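Local coordinates for protein succinylglutamate desuccinylase (Vibrio parahaemolyticus, PDB 2BCO) that probably hydrolyses N-succinylglutamate to succinate and glutamate with the help of one zinc ion per subunit, the last step of arginine breakdown by the succinyltransferase pathway, at residues 175-180 and 193-198; 202-207 and 213-218. All blocks are in the same frame, centred on the assembly; numbering follows the deposited sequence.

Contact 1 (175-180 and 193-198); sequences PVRSKA and VLLSNS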
# COMPACT_ATOMS: atom_id res chain seq x y z
N PRO A 175 1.70 1.41 -18.06
CA PRO A 175 2.08 0.02 -17.75
C PRO A 175 2.77 -0.00 -16.38
O PRO A 175 3.96 0.24 -16.28
CB PRO A 175 3.03 -0.34 -18.90
CG PRO A 175 3.71 0.98 -19.19
CD PRO A 175 2.54 1.96 -19.15
N VAL A 176 2.01 -0.29 -15.33
CA VAL A 176 2.57 -0.30 -13.98
C VAL A 176 2.49 -1.68 -13.34
O VAL A 176 2.69 -1.83 -12.14
CB VAL A 176 1.82 0.72 -13.09
CG1 VAL A 176 1.88 2.10 -13.71
CG2 VAL A 176 0.35 0.29 -12.91
N ARG A 177 2.21 -2.69 -14.15
CA ARG A 177 2.11 -4.05 -13.65
C ARG A 177 3.20 -4.88 -14.31
O ARG A 177 2.92 -5.81 -15.06
CB ARG A 177 0.73 -4.61 -13.97
CG ARG A 177 -0.39 -3.83 -13.26
CD ARG A 177 -1.76 -4.31 -13.68
NE ARG A 177 -2.81 -3.70 -12.87
CZ ARG A 177 -4.10 -3.69 -13.20
NH1 ARG A 177 -4.50 -4.26 -14.33
NH2 ARG A 177 -4.98 -3.11 -12.41
N SER A 178 4.44 -4.54 -13.99
CA SER A 178 5.62 -5.17 -14.56
C SER A 178 6.04 -6.55 -14.06
O SER A 178 5.50 -7.10 -13.09
CB SER A 178 6.82 -4.24 -14.40
OG SER A 178 7.18 -4.15 -13.03
N LYS A 179 7.04 -7.09 -14.75
CA LYS A 179 7.62 -8.38 -14.43
C LYS A 179 8.33 -8.28 -13.08
O LYS A 179 8.21 -9.16 -12.24
CB LYS A 179 8.63 -8.77 -15.52
CG LYS A 179 9.27 -10.14 -15.33
CD LYS A 179 8.28 -11.23 -15.69
CE LYS A 179 8.91 -12.60 -15.55
NZ LYS A 179 7.95 -13.66 -15.96
N ALA A 180 9.06 -7.19 -12.87
CA ALA A 180 9.78 -7.00 -11.61
C ALA A 180 8.82 -6.88 -10.43
O ALA A 180 9.05 -7.47 -9.38
CB ALA A 180 10.67 -5.78 -11.70
N VAL A 193 -2.91 -10.88 -5.30
CA VAL A 193 -2.89 -9.52 -5.80
C VAL A 193 -4.19 -9.25 -6.55
O VAL A 193 -4.59 -10.02 -7.42
CB VAL A 193 -1.72 -9.26 -6.77
CG1 VAL A 193 -1.65 -7.77 -7.10
CG2 VAL A 193 -0.42 -9.72 -6.14
N LEU A 194 -4.86 -8.17 -6.19
CA LEU A 194 -6.11 -7.78 -6.83
C LEU A 194 -5.77 -6.70 -7.86
O LEU A 194 -5.16 -5.68 -7.53
CB LEU A 194 -7.08 -7.22 -5.77
CG LEU A 194 -8.60 -7.21 -6.03
CD1 LEU A 194 -9.20 -6.00 -5.32
CD2 LEU A 194 -8.91 -7.16 -7.52
N LEU A 195 -6.13 -6.94 -9.12
CA LEU A 195 -5.86 -5.98 -10.18
C LEU A 195 -7.09 -5.08 -10.31
O LEU A 195 -8.14 -5.53 -10.77
CB LEU A 195 -5.63 -6.72 -11.50
CG LEU A 195 -4.54 -7.79 -11.50
CD1 LEU A 195 -4.51 -8.47 -12.85
CD2 LEU A 195 -3.19 -7.17 -11.17
N SER A 196 -6.99 -3.82 -9.90
CA SER A 196 -8.13 -2.92 -10.00
C SER A 196 -8.57 -2.72 -11.44
O SER A 196 -7.75 -2.78 -12.36
CB SER A 196 -7.79 -1.55 -9.40
OG SER A 196 -7.63 -1.63 -8.00
N ASN A 197 -9.87 -2.50 -11.65
CA ASN A 197 -10.39 -2.26 -13.00
C ASN A 197 -10.96 -0.85 -13.07
O ASN A 197 -11.55 -0.47 -14.07
CB ASN A 197 -11.48 -3.29 -13.37
CG ASN A 197 -12.82 -3.01 -12.68
OD1 ASN A 197 -12.85 -2.47 -11.57
ND2 ASN A 197 -13.91 -3.38 -13.33
N SER A 198 -10.76 -0.06 -12.02
CA SER A 198 -11.28 1.30 -12.00
C SER A 198 -10.36 2.30 -11.27
O SER A 198 -9.82 2.00 -10.21
CB SER A 198 -12.67 1.30 -11.35
OG SER A 198 -13.28 2.57 -11.43
O HOH W 1 -7.44 -4.02 -14.81

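Contact 2 (202-207 and 213-218); sequences TFSWYS and AQALTM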
# COMPACT_ATOMS: atom_id res chain seq x y z
N THR A 202 -6.55 6.51 -4.00
CA THR A 202 -5.52 6.17 -3.03
C THR A 202 -4.16 6.77 -3.37
O THR A 202 -3.94 7.28 -4.46
CB THR A 202 -5.35 4.65 -2.89
OG1 THR A 202 -4.88 4.10 -4.14
CG2 THR A 202 -6.68 4.01 -2.48
N PHE A 203 -3.26 6.69 -2.40
CA PHE A 203 -1.92 7.22 -2.54
C PHE A 203 -1.16 6.42 -3.61
O PHE A 203 -0.40 6.98 -4.41
CB PHE A 203 -1.23 7.13 -1.18
CG PHE A 203 0.10 7.83 -1.11
CD1 PHE A 203 0.36 8.97 -1.87
CD2 PHE A 203 1.08 7.38 -0.23
CE1 PHE A 203 1.56 9.65 -1.74
CE2 PHE A 203 2.29 8.05 -0.09
CZ PHE A 203 2.53 9.19 -0.85
N SER A 204 -1.37 5.10 -3.61
CA SER A 204 -0.75 4.20 -4.56
C SER A 204 -1.22 4.51 -5.99
O SER A 204 -0.42 4.60 -6.92
CB SER A 204 -1.10 2.75 -4.20
OG SER A 204 -0.59 1.84 -5.15
N TRP A 205 -2.54 4.66 -6.14
CA TRP A 205 -3.11 4.97 -7.45
C TRP A 205 -2.56 6.30 -7.97
O TRP A 205 -2.29 6.43 -9.16
CB TRP A 205 -4.64 5.07 -7.36
CG TRP A 205 -5.27 5.77 -8.56
CD1 TRP A 205 -5.61 5.20 -9.75
CD2 TRP A 205 -5.54 7.17 -8.69
NE1 TRP A 205 -6.07 6.17 -10.62
CE2 TRP A 205 -6.04 7.38 -10.00
CE3 TRP A 205 -5.41 8.27 -7.84
CZ2 TRP A 205 -6.40 8.65 -10.47
CZ3 TRP A 205 -5.77 9.54 -8.31
CH2 TRP A 205 -6.26 9.72 -9.62
N TYR A 206 -2.39 7.27 -7.08
CA TYR A 206 -1.87 8.58 -7.49
C TYR A 206 -0.49 8.50 -8.14
O TYR A 206 -0.21 9.20 -9.12
CB TYR A 206 -1.81 9.53 -6.29
CG TYR A 206 -1.33 10.91 -6.65
CD1 TYR A 206 -2.22 11.88 -7.12
CD2 TYR A 206 0.01 11.27 -6.52
CE1 TYR A 206 -1.79 13.17 -7.44
CE2 TYR A 206 0.46 12.56 -6.84
CZ TYR A 206 -0.45 13.50 -7.30
OH TYR A 206 -0.04 14.78 -7.59
N SER A 207 0.38 7.67 -7.59
CA SER A 207 1.72 7.50 -8.13
C SER A 207 1.69 6.78 -9.47
O SER A 207 2.42 7.12 -10.38
CB SER A 207 2.61 6.73 -7.15
OG SER A 207 3.01 7.56 -6.08
N ALA A 213 4.42 4.85 -11.82
CA ALA A 213 5.20 4.06 -10.88
C ALA A 213 4.63 2.65 -10.75
O ALA A 213 3.43 2.44 -10.88
CB ALA A 213 5.23 4.74 -9.50
N GLN A 214 5.51 1.68 -10.51
CA GLN A 214 5.09 0.29 -10.32
C GLN A 214 4.59 0.37 -8.88
O GLN A 214 5.36 0.29 -7.92
CB GLN A 214 6.31 -0.63 -10.50
CG GLN A 214 6.84 -0.55 -11.94
CD GLN A 214 8.27 -1.02 -12.12
OE1 GLN A 214 8.53 -2.21 -12.26
NE2 GLN A 214 9.22 -0.08 -12.10
N ALA A 215 3.29 0.59 -8.74
CA ALA A 215 2.70 0.81 -7.44
C ALA A 215 1.72 -0.21 -6.90
O ALA A 215 0.99 -0.86 -7.65
CB ALA A 215 2.05 2.18 -7.44
N LEU A 216 1.72 -0.34 -5.59
CA LEU A 216 0.80 -1.26 -4.94
C LEU A 216 0.39 -0.73 -3.60
O LEU A 216 1.11 0.05 -2.97
CB LEU A 216 1.46 -2.62 -4.69
CG LEU A 216 2.07 -3.49 -5.79
CD1 LEU A 216 2.98 -4.54 -5.13
CD2 LEU A 216 0.96 -4.16 -6.61
N THR A 217 -0.77 -1.17 -3.16
CA THR A 217 -1.24 -0.87 -1.82
C THR A 217 -1.13 -2.28 -1.26
O THR A 217 -1.76 -3.20 -1.77
CB THR A 217 -2.70 -0.42 -1.82
OG1 THR A 217 -2.81 0.82 -2.52
CG2 THR A 217 -3.20 -0.25 -0.38
N MSE A 218 -0.31 -2.46 -0.24
CA MSE A 218 -0.12 -3.79 0.33
C MSE A 218 -0.76 -3.97 1.71
O MSE A 218 -0.48 -3.20 2.64
CB MSE A 218 1.38 -4.11 0.38
CG MSE A 218 2.06 -4.03 -0.99
SE MSE A 218 3.98 -4.29 -0.98
CE MSE A 218 3.99 -6.21 -1.21
O HOH W 2 -5.28 1.44 -4.81
O HOH W 3 -2.73 3.46 -1.25

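Contact 1 (175-180 and 193-198)
R177 meets L195 and S196 because its CG lies anti to its own carbonyl carbon (chi1 -63°) and the chain then runs extended from CG to NE, carrying the guanidinium to the end of strand 192-195. L195 has the same first torsion (chi1 -55°), which puts its side chain against one face of the guanidinium and the NE end of the arginine, the two side chains crossing at a slant.

The polar join is made at the guanidinium edge: R177 NH2 donates to S196 O at 2.8 Å, with an N-H...O angle of 154°. The acceptor sits almost exactly in the guanidinium plane, and the N-H arrives on a lone pair in the plane of the carbonyl. A water doubles the link, accepting from R177 NH1 at 3.0 Å and donating to the same S196 O at 2.8 Å, so one carbonyl oxygen is gripped both directly and through solvent. L195 CB lies over one face of the guanidinium, 3.6 Å above the plane and offset toward the rim; farther back along the arginine, L195 CD2 packs 3.9 Å from R177 NE.

Around the contact, R177 NE is bonded to S169 OG at the end of strand 165-169, while the backbone N of R177 donates to E338 OE2. L195 also rests on Y341, so strand 338-341 flanks the same region. The segments belong to the beta-alpha-beta unit formed by strand 165-169, helix 179-188 and strand 192-195, within the catalytic domain.

The buried arginine thus spends its N-H groups on a backbone carbonyl, a serine hydroxyl, a water and, weakly, the P170 carbonyl, while a leucine packs over part of one face. This fixes the rotation of the guanidinium, and its positive charge probably polarises the S196 carbonyl where the chain leaves the strand.

Contact 2 (202-207 and 213-218)
S204 faces A215, L216 and T217 at the middle of the contact, its CB 3.1 Å from T217 OG1. With OG anti to the backbone N (chi1 176°), its hydroxyl lies over the strand backbone, OG 3.2 Å from L216 C, while A215 CB fits against S204 O at 3.5 Å. One helical turn on, S207 CB packs on A213 CB, and A213 N gives a weak bond to S207 O (3.4 Å).

Water joins the other end. One molecule accepts from S204 N and bonds T217 OG1 at 2.9 Å; another links T202 OG1 to T217 OG1, the latter bond weak. T202 is the N-cap of helix 203-211, its OG1 accepting from W205 N at 3.1 Å.

Farther out, S207 OG bonds H151 ND1 on strand 149-157, and T217 touches the zinc ligand H155. Helix segment 203-207 runs antiparallel to strand segment 214-218 (175°, axes 7.2 Å apart), close enough for small side chains to mesh.

Small side chains allow this close approach. The T217 side chain lies about 6 Å from the zinc ion, and the water-mediated ties of T217 OG1 to S204 N and T202 OG1 probably help hold that hydroxyl in place.

From the N terminus, the chain passes through strand 165-169 into 175-180, runs along helix 179-188 and returns on strand 192-195, where contact 1 closes the excursion. Contact 2 opens a few residues later at the start of helix 203-211 and closes a shorter loop when the chain reverses into strand 214-220. The two are in series, neither nested nor crossed, with centres about 10 Å apart. They nevertheless touch: S178 OG probably bonds Q214 OE1 at 2.5 Å, and V176 CB packs 3.2 Å from A213 O. Strand 165-169 pairs with both 192-195 and 214-220, while 214-220 also pairs with 149-157, the strand carrying H155.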